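PDB 3BRS: periplasmic binding protein/LacI transcriptional regulator, which probably binds a sugar between its two lobes and delivers it for uptake, as periplasmic sugar-binding proteins do. Local coordinates for residues A110-N113 and I114-G117; K141-K144 and T145-D148. All coordinates share one frame; numbering follows the deposited sequence.

Contact 1 (A110-N113 and I114-G117); sequences ATDN and IQAG
N113 O receives the amide of G117 in the shortest bond of this first helical turn, 2.9 Å from G117 N to N113 O. One residue earlier the same spacing recurs, with A116 N reaching D112 O at 3.0 Å. The D112 carbonyl group has the methyl of A116 beside it, CB lying 3.6 Å from D112 O.

The side chain of D112 adds a third bond. Its CG is swung anti to the backbone N (chi1 -169°), which brings OD1 back to the start of the helix, 3.2 Å from Q115 N. The N-H points almost straight at the oxygen (175°), yet it arrives from above the carboxylate plane and not within it. D112 is therefore the N-cap of helix 113-127, and its negative charge, set at the amino end, would suit the helix dipole. The helix follows strand 107-110 after a two-residue link and carries the chain from one lobe's parallel sheet toward strand 133-138 of the other, a crossover between lobes as in type I periplasmic binding proteins. Q115 runs alongside D112, pointing the same way; its CG rests 3.3 Å from D112 OD2, while carboxylate and amide planes stand steeply to each other (76°).

N113 CB points away from the turn, and the OD1 of this residue is bonded to R149 NE on helix 144-157. T111 OG1 is hydrogen-bonded to Q244 OE1, just after strand 240-243 and probably at another crossing between the lobes. The CB of I114 passes 3.9 Å from D112 OD1, and its side chain goes on to pack against E151.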
ATOM      1  N   ALA A 110      -4.194  -8.845  -3.179  1.00 25.53           N
ATOM      2  CA  ALA A 110      -4.002  -7.400  -2.976  1.00 25.65           C
ATOM      3  C   ALA A 110      -5.271  -6.673  -3.057  1.00 26.98           C
ATOM      4  O   ALA A 110      -6.291  -7.227  -3.481  1.00 32.49           O
ATOM      5  CB  ALA A 110      -2.989  -6.832  -4.092  1.00 23.36           C
ATOM      6  N   THR A 111      -5.234  -5.380  -2.792  1.00 26.00           N
ATOM      7  CA  THR A 111      -6.386  -4.512  -3.173  1.00 30.72           C
ATOM      8  C   THR A 111      -6.307  -4.253  -4.671  1.00 33.58           C
ATOM      9  O   THR A 111      -5.203  -4.211  -5.251  1.00 34.57           O
ATOM     10  CB  THR A 111      -6.251  -3.148  -2.389  1.00 32.34           C
ATOM     11  OG1 THR A 111      -6.060  -3.470  -1.013  1.00 26.35           O
ATOM     12  CG2 THR A 111      -7.463  -2.247  -2.501  1.00 33.01           C
ATOM     13  N   ASP A 112      -7.443  -4.010  -5.312  1.00 36.99           N
ATOM     14  CA  ASP A 112      -7.450  -3.336  -6.619  1.00 33.52           C
ATOM     15  C   ASP A 112      -7.056  -1.864  -6.356  1.00 31.22           C
ATOM     16  O   ASP A 112      -7.901  -1.022  -5.896  1.00 31.05           O
ATOM     17  CB  ASP A 112      -8.834  -3.484  -7.290  1.00 35.69           C
ATOM     18  CG  ASP A 112      -8.845  -3.052  -8.776  1.00 70.47           C
ATOM     19  OD1 ASP A 112      -7.920  -2.364  -9.244  1.00 36.80           O
ATOM     20  OD2 ASP A 112      -9.802  -3.384  -9.504  1.00 47.09           O
ATOM     21  N   ASN A 113      -5.787  -1.529  -6.645  1.00 29.08           N
ATOM     22  CA  ASN A 113      -5.237  -0.159  -6.312  1.00 28.39           C
ATOM     23  C   ASN A 113      -5.646   0.875  -7.325  1.00 30.52           C
ATOM     24  O   ASN A 113      -5.928   2.077  -7.011  1.00 30.33           O
ATOM     25  CB  ASN A 113      -3.740  -0.192  -5.944  1.00 26.20           C
ATOM     26  CG  ASN A 113      -3.512  -0.920  -4.601  1.00 25.05           C
ATOM     27  OD1 ASN A 113      -3.835  -0.364  -3.561  1.00 27.62           O
ATOM     28  ND2 ASN A 113      -3.127  -2.179  -4.634  1.00 24.33           N
ATOM     29  N   ILE A 114      -5.849   0.372  -8.535  1.00 30.03           N
ATOM     30  CA  ILE A 114      -6.315   1.221  -9.613  1.00 24.63           C
ATOM     31  C   ILE A 114      -7.707   1.644  -9.246  1.00 25.47           C
ATOM     32  O   ILE A 114      -8.019   2.831  -9.205  1.00 25.76           O
ATOM     33  CB  ILE A 114      -6.196   0.609 -11.003  1.00 26.45           C
ATOM     34  CG1 ILE A 114      -4.719   0.410 -11.354  1.00 24.82           C
ATOM     35  CG2 ILE A 114      -6.669   1.661 -12.070  1.00 27.06           C
ATOM     36  CD1 ILE A 114      -4.430  -0.571 -12.512  1.00 30.69           C
ATOM     37  N   GLN A 115      -8.575   0.719  -8.968  1.00 27.26           N
ATOM     38  CA  GLN A 115      -9.934   1.147  -8.581  1.00 28.30           C
ATOM     39  C   GLN A 115      -9.992   1.955  -7.324  1.00 28.72           C
ATOM     40  O   GLN A 115     -10.779   2.876  -7.236  1.00 26.20           O
ATOM     41  CB  GLN A 115     -10.904  -0.023  -8.510  1.00 31.52           C
ATOM     42  CG  GLN A 115     -11.398  -0.526  -9.896  1.00 53.44           C
ATOM     43  CD  GLN A 115     -12.355   0.407 -10.632  1.00 46.46           C
ATOM     44  OE1 GLN A 115     -13.130   1.176 -10.032  1.00 52.13           O
ATOM     45  NE2 GLN A 115     -12.317   0.328 -11.972  1.00 57.61           N
ATOM     46  N   ALA A 116      -9.172   1.629  -6.307  1.00 32.28           N
ATOM     47  CA  ALA A 116      -9.036   2.584  -5.184  1.00 28.27           C
ATOM     48  C   ALA A 116      -8.706   4.067  -5.586  1.00 26.46           C
ATOM     49  O   ALA A 116      -9.420   4.961  -5.125  1.00 24.46           O
ATOM     50  CB  ALA A 116      -8.094   2.071  -4.135  1.00 28.14           C
ATOM     51  N   GLY A 117      -7.656   4.336  -6.406  1.00 21.29           N
ATOM     52  CA  GLY A 117      -7.379   5.682  -6.746  1.00 22.66           C
ATOM     53  C   GLY A 117      -8.483   6.258  -7.627  1.00 21.76           C
ATOM     54  O   GLY A 117      -8.753   7.427  -7.569  1.00 19.10           O
TER

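Contact 2 (K141-K144 and T145-D148); sequences KNSK and TAMD
K144 and D148, one helical turn apart, are joined by charge: K144 NZ sits 3.2 Å from D148 OD2, on the syn lone pair, the side that faces the other carboxylate oxygen. The lysine leaves its backbone with CG anti to N and stays extended until the last torsion, where a bend (chi4 -77°) turns the ammonium group in to the acid. The two side chains cross obliquely, and the same two residues are also joined by a backbone bond, D148 N to K144 O at 2.9 Å.

The remaining hydrogen bonds gather at S143, the N-cap of helix 144-157. S143 OG accepts from A146 N at 3.2 Å with a moderately bent N-H (157°), and is also bonded to V140 O, so the hydroxyl ties the helix start to the loop that leads into it. S143 O has two weak partners, A146 N and M147 N; the approach from M147 is nearly linear, that from A146 strongly bent.

This loop follows strand 133-138, and in the type I periplasmic binding fold such strand-to-helix turns line the cleft between the lobes. Here the loop and the first turn of the helix meet the opposite lobe: N142 of the loop pairs through its backbone with Y76, while on the helix T145 OG1 has a weak hydrogen bond to K13 NZ and T145 N one to S98 OG.

Van der Waals packing against backbone carbonyl oxygens comes chiefly from M147, whose CB points back toward the loop. Its CG sits against two of them, 3.1 Å from S143 O and 3.4 Å from K141 O, and SD continues to within 3.9 Å of N142 O. The methyl of A146 packs on the cap hydroxyl, CB being 3.4 Å from S143 OG.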
ATOM      1  N   LYS A 141       7.538   5.945  -5.009  1.00 32.21           N
ATOM      2  CA  LYS A 141       7.176   6.109  -6.416  1.00 31.79           C
ATOM      3  C   LYS A 141       7.256   4.823  -7.225  1.00 29.56           C
ATOM      4  O   LYS A 141       6.471   4.593  -8.180  1.00 26.70           O
ATOM      5  CB  LYS A 141       8.122   7.147  -7.094  1.00 34.37           C
ATOM      6  CG  LYS A 141       7.790   7.332  -8.583  1.00 39.73           C
ATOM      7  CD  LYS A 141       8.303   8.593  -9.144  1.00 39.77           C
ATOM      8  CE  LYS A 141       7.815   8.664 -10.557  1.00 43.84           C
ATOM      9  NZ  LYS A 141       7.494  10.108 -10.776  1.00 47.24           N
ATOM     10  N   ASN A 142       8.211   3.983  -6.861  1.00 27.86           N
ATOM     11  CA  ASN A 142       8.416   2.784  -7.641  1.00 30.56           C
ATOM     12  C   ASN A 142       7.756   1.575  -7.142  1.00 30.94           C
ATOM     13  O   ASN A 142       7.981   0.567  -7.739  1.00 30.67           O
ATOM     14  CB  ASN A 142       9.851   2.419  -7.637  1.00 35.28           C
ATOM     15  CG  ASN A 142      10.463   2.713  -8.861  1.00 60.81           C
ATOM     16  OD1 ASN A 142      10.628   1.810  -9.710  1.00 57.84           O
ATOM     17  ND2 ASN A 142      10.781   3.989  -9.046  1.00 36.50           N
ATOM     18  N   SER A 143       6.922   1.640  -6.089  1.00 29.21           N
ATOM     19  CA  SER A 143       6.241   0.452  -5.664  1.00 28.74           C
ATOM     20  C   SER A 143       5.062   0.380  -6.500  1.00 24.80           C
ATOM     21  O   SER A 143       4.555   1.377  -6.796  1.00 24.81           O
ATOM     22  CB  SER A 143       5.717   0.565  -4.243  1.00 32.91           C
ATOM     23  OG  SER A 143       4.851   1.612  -4.230  1.00 32.47           O
ATOM     24  N   LYS A 144       4.552  -0.809  -6.788  1.00 23.81           N
ATOM     25  CA  LYS A 144       3.427  -0.977  -7.638  1.00 24.69           C
ATOM     26  C   LYS A 144       2.118  -0.432  -7.034  1.00 25.31           C
ATOM     27  O   LYS A 144       1.272   0.164  -7.812  1.00 28.01           O
ATOM     28  CB  LYS A 144       3.307  -2.454  -7.979  1.00 27.39           C
ATOM     29  CG  LYS A 144       2.246  -2.695  -8.985  1.00 34.12           C
ATOM     30  CD  LYS A 144       2.430  -4.029  -9.524  1.00 37.08           C
ATOM     31  CE  LYS A 144       1.573  -4.150 -10.750  1.00 39.45           C
ATOM     32  NZ  LYS A 144       0.206  -4.349 -10.255  1.00 37.68           N
ATOM     33  N   THR A 145       1.962  -0.504  -5.708  1.00 25.94           N
ATOM     34  CA  THR A 145       0.721   0.085  -5.060  1.00 28.00           C
ATOM     35  C   THR A 145       0.711   1.653  -5.231  1.00 30.41           C
ATOM     36  O   THR A 145      -0.331   2.242  -5.541  1.00 31.69           O
ATOM     37  CB  THR A 145       0.599  -0.247  -3.595  1.00 28.54           C
ATOM     38  OG1 THR A 145       1.835   0.138  -2.916  1.00 35.61           O
ATOM     39  CG2 THR A 145       0.367  -1.661  -3.449  1.00 31.77           C
ATOM     40  N   ALA A 146       1.871   2.327  -5.154  1.00 30.14           N
ATOM     41  CA  ALA A 146       1.874   3.815  -5.422  1.00 28.83           C
ATOM     42  C   ALA A 146       1.481   4.133  -6.848  1.00 30.59           C
ATOM     43  O   ALA A 146       0.728   5.071  -7.088  1.00 31.86           O
ATOM     44  CB  ALA A 146       3.270   4.467  -5.192  1.00 28.70           C
ATOM     45  N   MET A 147       2.103   3.407  -7.802  1.00 29.94           N
ATOM     46  CA  MET A 147       1.823   3.564  -9.220  1.00 29.66           C
ATOM     47  C   MET A 147       0.400   3.352  -9.540  1.00 28.72           C
ATOM     48  O   MET A 147      -0.116   4.070 -10.349  1.00 29.39           O
ATOM     49  CB  MET A 147       2.679   2.598 -10.089  1.00 34.54           C
ATOM     50  CG  MET A 147       4.214   2.459  -9.679  1.00 45.29           C
ATOM     51  SD  MET A 147       5.370   1.281 -10.552  1.00 28.30           S
ATOM     52  CE  MET A 147       4.595   1.298 -12.139  1.00 47.31           C
ATOM     53  N   ASP A 148      -0.216   2.287  -9.019  1.00 25.67           N
ATOM     54  CA  ASP A 148      -1.604   1.940  -9.382  1.00 28.44           C
ATOM     55  C   ASP A 148      -2.582   3.001  -8.821  1.00 26.07           C
ATOM     56  O   ASP A 148      -3.492   3.417  -9.463  1.00 29.01           O
ATOM     57  CB  ASP A 148      -2.027   0.516  -8.888  1.00 31.85           C
ATOM     58  CG  ASP A 148      -1.409  -0.646  -9.712  1.00 47.30           C
ATOM     59  OD1 ASP A 148      -0.685  -0.404 -10.689  1.00 35.09           O
ATOM     60  OD2 ASP A 148      -1.616  -1.825  -9.351  1.00 35.17           O
TER

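Contact 1 comes first along the chain and closes before contact 2 opens; their centres are about 11 Å apart. Each marks the capped start of a helix, 113-127 for the former and 144-157 for the latter, with strand 133-138 of the mixed sheet between the two. The helix starts pack on each other: N113 CB is 3.5 Å from D148 CB, I114 CG1 is 3.7 Å from the same D148 CB, and N113 ND2 is 3.7 Å from T145 CG2. The lobe crossover at 110-117 is thus tied to a helix whose front end also touches loops of the opposite lobe, a placement consistent with a hinge beside the presumed sugar cleft.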